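Local coordinates for Exo-1,3/1,4-beta-glucanase (Pseudoalteromonas sp., PDB 3RRX), which probably hydrolyses beta-1,3 and beta-1,4 glucosidic linkages from the ends of beta-glucan chains, as a glycoside hydrolase family 3 enzyme, at residues 61-66 against 105-110; 80-85 against 153-158; 290-295 against 319-324. The protein carries 1 engineered substitution. One frame throughout, in Å; residues are numbered along the deposited sequence.

Interaction 1. Residues 61-66 against 105-110; sequences GSYLNG and TVWGTD
Y63 and W107 form an offset stack: the phenol ring lies against the five-membered ring of the indole, centroids 4.1 Å apart and planes tilted by 22°. Y63 CG sits between its backbone N and carbonyl carbon (chi1 64°), which brings the ring over the indole. Y63 CE2 comes 3.3 Å from W107 CD1, while Y63 OH reaches back over CD2 and CE3. T105 OG1, bonded to F60 O, meets the edge of the Y63 ring. L64 C and N65 N meet the indole at its edge, while N65 CB approaches NE1 (3.4 Å) from the side away from Y63. N65 and T109 run side by side, and ND2 of N65 donates to T109 OG1 (3.1 Å), tilted slightly from the amide plane.

Parallel strand pairing sets these side chains in place. Y63 N donates to V106 O (3.0 Å), G108 N to Y63 O (2.9 Å) and N65 N to G108 O (2.8 Å); further on, a water links N65 O to D110 N.

Strands 62-65 and 106-110 are neighbours in the TIM-type barrel, with strand 157-162 next. The Y63-W107 face packs on W82 and Y85 of helix 79-94; S62 and V106 meet W157 on the other face.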
loop_
_atom_site.group_PDB
_atom_site.type_symbol
_atom_site.label_atom_id
_atom_site.label_comp_id
_atom_site.label_asym_id
_atom_site.label_seq_id
_atom_site.Cartn_x
_atom_site.Cartn_y
_atom_site.Cartn_z
ATOM N N GLY A 61 -19.738 -7.137 13.604
ATOM C CA GLY A 61 -20.020 -6.250 12.486
ATOM C C GLY A 61 -19.132 -6.449 11.262
ATOM O O GLY A 61 -19.513 -6.112 10.145
ATOM N N SER A 62 -17.942 -6.994 11.475
ATOM C CA SER A 62 -17.003 -7.253 10.382
ATOM C C SER A 62 -15.985 -8.260 10.845
ATOM O O SER A 62 -15.895 -8.559 12.036
ATOM C CB SER A 62 -16.275 -5.970 9.952
ATOM O OG SER A 62 -15.439 -5.460 10.992
ATOM N N TYR A 63 -15.214 -8.786 9.897
ATOM C CA TYR A 63 -14.100 -9.644 10.225
ATOM C C TYR A 63 -12.971 -9.430 9.201
ATOM O O TYR A 63 -13.192 -8.918 8.098
ATOM C CB TYR A 63 -14.556 -11.114 10.339
ATOM C CG TYR A 63 -15.074 -11.731 9.054
ATOM C CD1 TYR A 63 -16.348 -11.444 8.581
ATOM C CD2 TYR A 63 -14.287 -12.613 8.322
ATOM C CE1 TYR A 63 -16.821 -12.015 7.401
ATOM C CE2 TYR A 63 -14.750 -13.185 7.150
ATOM C CZ TYR A 63 -16.013 -12.885 6.691
ATOM O OH TYR A 63 -16.465 -13.472 5.521
ATOM N N LEU A 64 -11.758 -9.784 9.587
ATOM C CA LEU A 64 -10.584 -9.408 8.814
ATOM C C LEU A 64 -9.906 -10.586 8.130
ATOM O O LEU A 64 -9.667 -11.622 8.750
ATOM C CB LEU A 64 -9.569 -8.717 9.721
ATOM C CG LEU A 64 -8.262 -8.252 9.082
ATOM C CD1 LEU A 64 -8.541 -7.152 8.050
ATOM C CD2 LEU A 64 -7.296 -7.754 10.156
ATOM N N ASN A 65 -9.601 -10.399 6.848
ATOM C CA ASN A 65 -8.660 -11.251 6.124
ATOM C C ASN A 65 -7.240 -10.775 6.427
ATOM O O ASN A 65 -6.720 -9.894 5.745
ATOM C CB ASN A 65 -8.899 -11.151 4.613
ATOM C CG ASN A 65 -7.917 -11.994 3.818
ATOM O OD1 ASN A 65 -7.635 -13.131 4.188
ATOM N ND2 ASN A 65 -7.384 -11.437 2.729
ATOM N N GLY A 66 -6.620 -11.343 7.452
ATOM C CA GLY A 66 -5.370 -10.800 7.961
ATOM C C GLY A 66 -4.220 -10.987 6.989
ATOM O O GLY A 66 -3.241 -10.240 7.022
ATOM N N THR A 105 -22.726 -9.094 8.261
ATOM C CA THR A 105 -21.337 -8.716 8.524
ATOM C C THR A 105 -20.659 -8.414 7.187
ATOM O O THR A 105 -21.261 -8.607 6.125
ATOM C CB THR A 105 -20.594 -9.861 9.269
ATOM O OG1 THR A 105 -19.305 -9.420 9.714
ATOM C CG2 THR A 105 -20.430 -11.098 8.366
ATOM N N VAL A 106 -19.427 -7.909 7.235
ATOM C CA VAL A 106 -18.624 -7.732 6.028
ATOM C C VAL A 106 -17.201 -8.181 6.287
ATOM O O VAL A 106 -16.703 -8.122 7.415
ATOM C CB VAL A 106 -18.556 -6.256 5.540
ATOM C CG1 VAL A 106 -19.899 -5.788 5.006
ATOM C CG2 VAL A 106 -18.026 -5.338 6.651
ATOM N N TRP A 107 -16.545 -8.599 5.212
ATOM C CA TRP A 107 -15.181 -9.070 5.243
ATOM C C TRP A 107 -14.300 -7.910 4.771
ATOM O O TRP A 107 -14.613 -7.254 3.777
ATOM C CB TRP A 107 -15.064 -10.243 4.259
ATOM C CG TRP A 107 -13.932 -11.172 4.504
ATOM C CD1 TRP A 107 -12.918 -11.025 5.402
ATOM C CD2 TRP A 107 -13.703 -12.423 3.839
ATOM N NE1 TRP A 107 -12.067 -12.109 5.334
ATOM C CE2 TRP A 107 -12.536 -12.983 4.390
ATOM C CE3 TRP A 107 -14.379 -13.124 2.841
ATOM C CZ2 TRP A 107 -12.025 -14.207 3.965
ATOM C CZ3 TRP A 107 -13.874 -14.341 2.425
ATOM C CH2 TRP A 107 -12.708 -14.868 2.986
ATOM N N GLY A 108 -13.200 -7.665 5.466
ATOM C CA GLY A 108 -12.262 -6.627 5.056
ATOM C C GLY A 108 -10.850 -7.134 4.817
ATOM O O GLY A 108 -10.453 -8.183 5.321
ATOM N N THR A 109 -10.074 -6.378 4.051
ATOM C CA THR A 109 -8.728 -6.792 3.715
ATOM C C THR A 109 -7.840 -5.577 3.429
ATOM O O THR A 109 -8.309 -4.548 2.960
ATOM C CB THR A 109 -8.739 -7.728 2.469
ATOM O OG1 THR A 109 -7.483 -8.397 2.340
ATOM C CG2 THR A 109 -9.024 -6.929 1.201
ATOM N N ASP A 110 -6.549 -5.713 3.700
ATOM C CA ASP A 110 -5.584 -4.671 3.361
ATOM C C ASP A 110 -5.277 -4.811 1.863
ATOM O O ASP A 110 -5.169 -5.921 1.364
ATOM C CB ASP A 110 -4.324 -4.864 4.210
ATOM C CG ASP A 110 -3.476 -3.608 4.308
ATOM O OD1 ASP A 110 -3.937 -2.533 3.878
ATOM O OD2 ASP A 110 -2.343 -3.704 4.823
HETATM O O HOH W 1 -5.275 -7.732 5.164
#

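Interaction 2. Residues 80-85 against 153-158; sequences ATWLKY and TGIEWS
The indole of W82 carries T153 on one face. CB of T153 stands 3.7 Å above the ring plane, displaced toward the rim, and makes an off-centre CH-pi contact 4.3 Å from the centroid of the six-membered ring, 30° off the normal. T153 CG2 lies over the same face. The closest ring atom to CB is CE3 of W82, at 3.8 Å. I155 comes in obliquely from that side too, its CD1 4.1 Å from CZ3 of W82. The indole also meets the W107 ring, their planes inclined by about 35°, so it is wedged between the 153-155 turn and the barrel wall.

W82 lies in helix 79-94, the crossover helix of a beta-alpha-beta unit that joins parallel strands 62-65 and 106-110. The other partner is the connection from helix 136-151 into strand 157-162, the next strand of the TIM-type barrel.

With CG of W82 anti to its carbonyl carbon (chi1 -76°), the ring extends alongside T153 and CB stays near the backbone, 3.5 Å from T153 O. T153 OG1 lies between its own N and carbonyl carbon and hydrogen-bonds to V150 O, in the preceding helix 136-151, and to H115 NE2. This leaves its carbon atoms for the indole.

One residue along each segment, L83 CD2 rests on the bare backbone of G154, 3.6 Å from its CA. G154 has a positive phi and no side chain, which lets the methyl come this close. Beyond the turn, E156 OE1 accepts from the backbone N of W107, and its other carboxylate oxygen forms a salt bridge with R372.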
loop_
_atom_site.group_PDB
_atom_site.type_symbol
_atom_site.label_atom_id
_atom_site.label_comp_id
_atom_site.label_asym_id
_atom_site.label_seq_id
_atom_site.Cartn_x
_atom_site.Cartn_y
_atom_site.Cartn_z
ATOM N N ALA A 80 -14.137 -20.524 -5.459
ATOM C CA ALA A 80 -15.279 -21.184 -4.839
ATOM C C ALA A 80 -15.050 -21.340 -3.339
ATOM O O ALA A 80 -15.991 -21.291 -2.549
ATOM C CB ALA A 80 -15.542 -22.543 -5.492
ATOM N N THR A 81 -13.794 -21.517 -2.947
ATOM C CA THR A 81 -13.471 -21.711 -1.539
ATOM C C THR A 81 -13.575 -20.387 -0.762
ATOM O O THR A 81 -14.154 -20.337 0.327
ATOM C CB THR A 81 -12.087 -22.367 -1.365
ATOM O OG1 THR A 81 -12.106 -23.671 -1.969
ATOM C CG2 THR A 81 -11.744 -22.510 0.103
ATOM N N TRP A 82 -13.030 -19.320 -1.333
ATOM C CA TRP A 82 -13.214 -17.986 -0.757
ATOM C C TRP A 82 -14.692 -17.669 -0.590
ATOM O O TRP A 82 -15.121 -17.196 0.469
ATOM C CB TRP A 82 -12.573 -16.924 -1.640
ATOM C CG TRP A 82 -11.081 -16.888 -1.529
ATOM C CD1 TRP A 82 -10.181 -17.616 -2.256
ATOM C CD2 TRP A 82 -10.314 -16.082 -0.631
ATOM N NE1 TRP A 82 -8.894 -17.305 -1.868
ATOM C CE2 TRP A 82 -8.951 -16.365 -0.872
ATOM C CE3 TRP A 82 -10.647 -15.134 0.350
ATOM C CZ2 TRP A 82 -7.919 -15.744 -0.164
ATOM C CZ3 TRP A 82 -9.619 -14.516 1.054
ATOM C CH2 TRP A 82 -8.272 -14.821 0.789
ATOM N N LEU A 83 -15.469 -17.919 -1.639
ATOM C CA LEU A 83 -16.891 -17.580 -1.613
ATOM C C LEU A 83 -17.681 -18.472 -0.674
ATOM O O LEU A 83 -18.675 -18.032 -0.096
ATOM C CB LEU A 83 -17.500 -17.621 -3.019
ATOM C CG LEU A 83 -16.982 -16.532 -3.961
ATOM C CD1 LEU A 83 -17.532 -16.727 -5.366
ATOM C CD2 LEU A 83 -17.330 -15.144 -3.420
ATOM N N LYS A 84 -17.258 -19.725 -0.519
ATOM C CA LYS A 84 -17.923 -20.603 0.448
ATOM C C LYS A 84 -17.721 -20.080 1.870
ATOM O O LYS A 84 -18.650 -20.057 2.680
ATOM C CB LYS A 84 -17.411 -22.043 0.348
ATOM C CG LYS A 84 -18.061 -22.986 1.367
ATOM C CD LYS A 84 -17.791 -24.455 1.043
ATOM C CE LYS A 84 -16.301 -24.771 1.076
ATOM N NZ LYS A 84 -16.009 -26.192 0.722
ATOM N N TYR A 85 -16.492 -19.677 2.171
ATOM C CA TYR A 85 -16.179 -19.112 3.475
ATOM C C TYR A 85 -16.988 -17.836 3.699
ATOM O O TYR A 85 -17.560 -17.625 4.776
ATOM C CB TYR A 85 -14.681 -18.819 3.581
ATOM C CG TYR A 85 -14.236 -18.470 4.977
ATOM C CD1 TYR A 85 -13.795 -19.452 5.854
ATOM C CD2 TYR A 85 -14.275 -17.154 5.430
ATOM C CE1 TYR A 85 -13.391 -19.131 7.138
ATOM C CE2 TYR A 85 -13.875 -16.828 6.704
ATOM C CZ TYR A 85 -13.431 -17.815 7.553
ATOM O OH TYR A 85 -13.039 -17.478 8.827
ATOM N N THR A 153 -12.854 -12.242 -4.517
ATOM C CA THR A 153 -12.634 -13.143 -3.385
ATOM C C THR A 153 -13.757 -13.047 -2.353
ATOM O O THR A 153 -13.656 -13.616 -1.266
ATOM C CB THR A 153 -11.298 -12.864 -2.682
ATOM O OG1 THR A 153 -11.265 -11.490 -2.273
ATOM C CG2 THR A 153 -10.124 -13.151 -3.618
ATOM N N GLY A 154 -14.822 -12.325 -2.692
ATOM C CA GLY A 154 -15.985 -12.240 -1.820
ATOM C C GLY A 154 -15.815 -11.217 -0.704
ATOM O O GLY A 154 -16.499 -11.276 0.318
ATOM N N ILE A 155 -14.901 -10.274 -0.900
ATOM C CA ILE A 155 -14.579 -9.278 0.129
ATOM C C ILE A 155 -15.152 -7.904 -0.236
ATOM O O ILE A 155 -15.042 -7.473 -1.383
ATOM C CB ILE A 155 -13.043 -9.220 0.345
ATOM C CG1 ILE A 155 -12.568 -10.526 0.984
ATOM C CG2 ILE A 155 -12.629 -8.012 1.201
ATOM C CD1 ILE A 155 -11.051 -10.710 0.937
ATOM N N GLU A 156 -15.777 -7.234 0.732
ATOM C CA GLU A 156 -16.522 -5.994 0.471
ATOM C C GLU A 156 -15.737 -4.727 0.772
ATOM O O GLU A 156 -16.109 -3.634 0.328
ATOM C CB GLU A 156 -17.803 -5.939 1.324
ATOM C CG GLU A 156 -18.792 -7.061 1.063
ATOM C CD GLU A 156 -18.656 -8.213 2.031
ATOM O OE1 GLU A 156 -17.627 -8.295 2.730
ATOM O OE2 GLU A 156 -19.594 -9.040 2.094
ATOM N N TRP A 157 -14.671 -4.879 1.545
ATOM C CA TRP A 157 -14.018 -3.744 2.196
ATOM C C TRP A 157 -12.501 -3.882 2.065
ATOM O O TRP A 157 -11.920 -4.889 2.475
ATOM C CB TRP A 157 -14.489 -3.685 3.664
ATOM C CG TRP A 157 -13.829 -2.657 4.567
ATOM C CD1 TRP A 157 -13.103 -1.558 4.193
ATOM C CD2 TRP A 157 -13.835 -2.666 6.002
ATOM N NE1 TRP A 157 -12.675 -0.869 5.315
ATOM C CE2 TRP A 157 -13.104 -1.539 6.435
ATOM C CE3 TRP A 157 -14.391 -3.522 6.964
ATOM C CZ2 TRP A 157 -12.910 -1.249 7.790
ATOM C CZ3 TRP A 157 -14.208 -3.228 8.304
ATOM C CH2 TRP A 157 -13.465 -2.105 8.704
ATOM N N SER A 158 -11.858 -2.884 1.465
ATOM C CA SER A 158 -10.408 -2.934 1.260
ATOM C C SER A 158 -9.717 -1.699 1.822
ATOM O O SER A 158 -10.243 -0.590 1.720
ATOM C CB SER A 158 -10.093 -3.071 -0.231
ATOM O OG SER A 158 -10.729 -2.046 -0.976
#

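Interaction 3. Residues 290-295 against 319-324; sequences FVVSDW and VIMVPE
P323 lays its CG over the face of the W295 indole: the atom is above the middle of the six-membered ring, 3.7 Å from the centroid and 21° off the normal, a well-centred CH-pi contact. M321 approaches the other end of the same residue. Its chain runs out extended and bends only at the last torsion (chi3 -67°), placing SD 3.4 Å from W295 N and curling CE back to 3.4 Å from S293 O. That carbonyl oxygen is buried with no polar partner in the model. The amide of W295 is held by the neighbouring D294, whose OD1 accepts it on the anti side.

Strands 290-292 and 320-321 run in roughly the same direction here, joined by a single bridge at V292 and V319, part of the wall of the TIM-type barrel. V319 N donates to V291 O and S293 N to V319 O, either side of V292. S293, D294 and W295 continue past the strand end; in barrels of this type, such strand-end loops line the active site.

Nearer the strand start, the two methyls of V319 part company: CG2 packs obliquely against the F290 ring, 3.8 Å from CD1, and CG1 faces V292 CG2.

S293 OG, between its backbone N and carbonyl carbon, accepts from M321 N (2.9 Å, 165°). A water beside it hydrogen-bonds to S293 OG and donates to D294 O and M321 O.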
loop_
_atom_site.group_PDB
_atom_site.type_symbol
_atom_site.label_atom_id
_atom_site.label_comp_id
_atom_site.label_asym_id
_atom_site.label_seq_id
_atom_site.Cartn_x
_atom_site.Cartn_y
_atom_site.Cartn_z
ATOM N N PHE A 290 -16.559 5.996 9.294
ATOM C CA PHE A 290 -16.162 5.330 10.538
ATOM C C PHE A 290 -14.655 5.173 10.659
ATOM O O PHE A 290 -13.959 4.958 9.665
ATOM C CB PHE A 290 -16.878 3.975 10.721
ATOM C CG PHE A 290 -16.422 2.878 9.769
ATOM C CD1 PHE A 290 -15.473 1.944 10.163
ATOM C CD2 PHE A 290 -16.983 2.754 8.506
ATOM C CE1 PHE A 290 -15.072 0.914 9.304
ATOM C CE2 PHE A 290 -16.586 1.734 7.640
ATOM C CZ PHE A 290 -15.631 0.811 8.042
ATOM N N VAL A 291 -14.161 5.292 11.889
ATOM C CA VAL A 291 -12.745 5.092 12.170
ATOM C C VAL A 291 -12.499 3.637 12.588
ATOM O O VAL A 291 -13.189 3.122 13.465
ATOM C CB VAL A 291 -12.264 6.042 13.300
ATOM C CG1 VAL A 291 -10.809 5.741 13.665
ATOM C CG2 VAL A 291 -12.423 7.494 12.873
ATOM N N VAL A 292 -11.531 2.978 11.951
ATOM C CA VAL A 292 -11.113 1.637 12.361
ATOM C C VAL A 292 -9.706 1.733 12.955
ATOM O O VAL A 292 -8.884 2.521 12.485
ATOM C CB VAL A 292 -11.149 0.627 11.171
ATOM C CG1 VAL A 292 -10.237 1.098 10.026
ATOM C CG2 VAL A 292 -10.767 -0.787 11.636
ATOM N N SER A 293 -9.425 0.967 14.007
ATOM C CA SER A 293 -8.072 0.967 14.558
ATOM C C SER A 293 -7.171 0.038 13.752
ATOM O O SER A 293 -7.655 -0.749 12.942
ATOM C CB SER A 293 -8.071 0.554 16.034
ATOM O OG SER A 293 -8.590 -0.755 16.202
ATOM N N ASP A 294 -5.858 0.145 13.967
ATOM C CA ASP A 294 -4.906 -0.768 13.334
ATOM C C ASP A 294 -4.695 -2.001 14.229
ATOM O O ASP A 294 -5.211 -2.067 15.350
ATOM C CB ASP A 294 -3.577 -0.037 13.034
ATOM C CG ASP A 294 -2.847 -0.603 11.798
ATOM O OD1 ASP A 294 -3.041 -1.785 11.463
ATOM O OD2 ASP A 294 -2.068 0.142 11.161
ATOM N N TRP A 295 -3.934 -2.966 13.725
ATOM C CA TRP A 295 -3.813 -4.313 14.310
ATOM C C TRP A 295 -3.373 -4.314 15.785
ATOM O O TRP A 295 -2.201 -4.099 16.080
ATOM C CB TRP A 295 -2.815 -5.110 13.460
ATOM C CG TRP A 295 -2.630 -6.561 13.815
ATOM C CD1 TRP A 295 -1.948 -7.064 14.884
ATOM C CD2 TRP A 295 -3.076 -7.687 13.059
ATOM N NE1 TRP A 295 -1.969 -8.435 14.856
ATOM C CE2 TRP A 295 -2.646 -8.846 13.740
ATOM C CE3 TRP A 295 -3.798 -7.833 11.868
ATOM C CZ2 TRP A 295 -2.916 -10.135 13.275
ATOM C CZ3 TRP A 295 -4.071 -9.119 11.408
ATOM C CH2 TRP A 295 -3.631 -10.251 12.113
ATOM N N VAL A 319 -14.511 1.125 15.105
ATOM C CA VAL A 319 -14.360 -0.320 14.926
ATOM C C VAL A 319 -12.978 -0.749 15.404
ATOM O O VAL A 319 -11.961 -0.183 14.991
ATOM C CB VAL A 319 -14.574 -0.769 13.448
ATOM C CG1 VAL A 319 -14.236 -2.274 13.281
ATOM C CG2 VAL A 319 -16.014 -0.476 12.997
ATOM N N ILE A 320 -12.944 -1.736 16.290
ATOM C CA ILE A 320 -11.687 -2.146 16.906
ATOM C C ILE A 320 -11.111 -3.383 16.222
ATOM O O ILE A 320 -11.750 -4.437 16.191
ATOM C CB ILE A 320 -11.862 -2.427 18.411
ATOM C CG1 ILE A 320 -12.305 -1.150 19.134
ATOM C CG2 ILE A 320 -10.548 -2.918 19.010
ATOM C CD1 ILE A 320 -11.185 -0.146 19.294
ATOM N N MET A 321 -9.912 -3.244 15.663
ATOM C CA MET A 321 -9.239 -4.373 15.020
ATOM C C MET A 321 -8.556 -5.164 16.126
ATOM O O MET A 321 -7.463 -4.826 16.551
ATOM C CB MET A 321 -8.212 -3.884 13.989
ATOM C CG MET A 321 -7.576 -5.004 13.113
ATOM S SD MET A 321 -6.404 -4.351 11.897
ATOM C CE MET A 321 -7.513 -3.445 10.819
ATOM N N VAL A 322 -9.224 -6.205 16.605
ATOM C CA VAL A 322 -8.688 -7.023 17.681
ATOM C C VAL A 322 -8.738 -8.481 17.209
ATOM O O VAL A 322 -9.661 -9.241 17.517
ATOM C CB VAL A 322 -9.417 -6.750 19.033
ATOM C CG1 VAL A 322 -10.949 -6.821 18.874
ATOM C CG2 VAL A 322 -8.910 -7.680 20.145
ATOM N N PRO A 323 -7.742 -8.859 16.405
ATOM C CA PRO A 323 -7.810 -10.105 15.629
ATOM C C PRO A 323 -7.959 -11.373 16.473
ATOM O O PRO A 323 -8.679 -12.294 16.069
ATOM C CB PRO A 323 -6.480 -10.116 14.855
ATOM C CG PRO A 323 -5.603 -9.109 15.524
ATOM C CD PRO A 323 -6.526 -8.078 16.115
ATOM N N GLU A 324 -7.307 -11.407 17.628
ATOM C CA GLU A 324 -7.215 -12.618 18.436
ATOM C C GLU A 324 -8.031 -12.556 19.728
ATOM O O GLU A 324 -8.644 -13.547 20.132
ATOM C CB GLU A 324 -5.746 -12.909 18.774
ATOM C CG GLU A 324 -5.561 -14.087 19.716
ATOM C CD GLU A 324 -4.106 -14.460 19.936
ATOM O OE1 GLU A 324 -3.209 -13.684 19.542
ATOM O OE2 GLU A 324 -3.864 -15.542 20.511
HETATM O O HOH W 2 -6.875 -1.905 17.697
#

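From the N terminus, interaction 1 is the first to open, at 61-66, and closes a 38-residue loop through helix 79-94 at 105-110. Interaction 2 opens inside that loop, at 80-85, and closes beyond it at 153-158, so the two cross, binding the crossover helix to the lead-in of the next strand. They meet directly where T109 N pairs with W157 O. Interaction 3 follows in series, its 23-residue loop closing at 319-324. Even so, it returns to strand 62-65: L64 packs on W295 and M321. W157 likewise meets F290 and V292. Interactions 1 and 3 thus join strands of the barrel wall, and interaction 2 fastens the outer helix 79-94 to it.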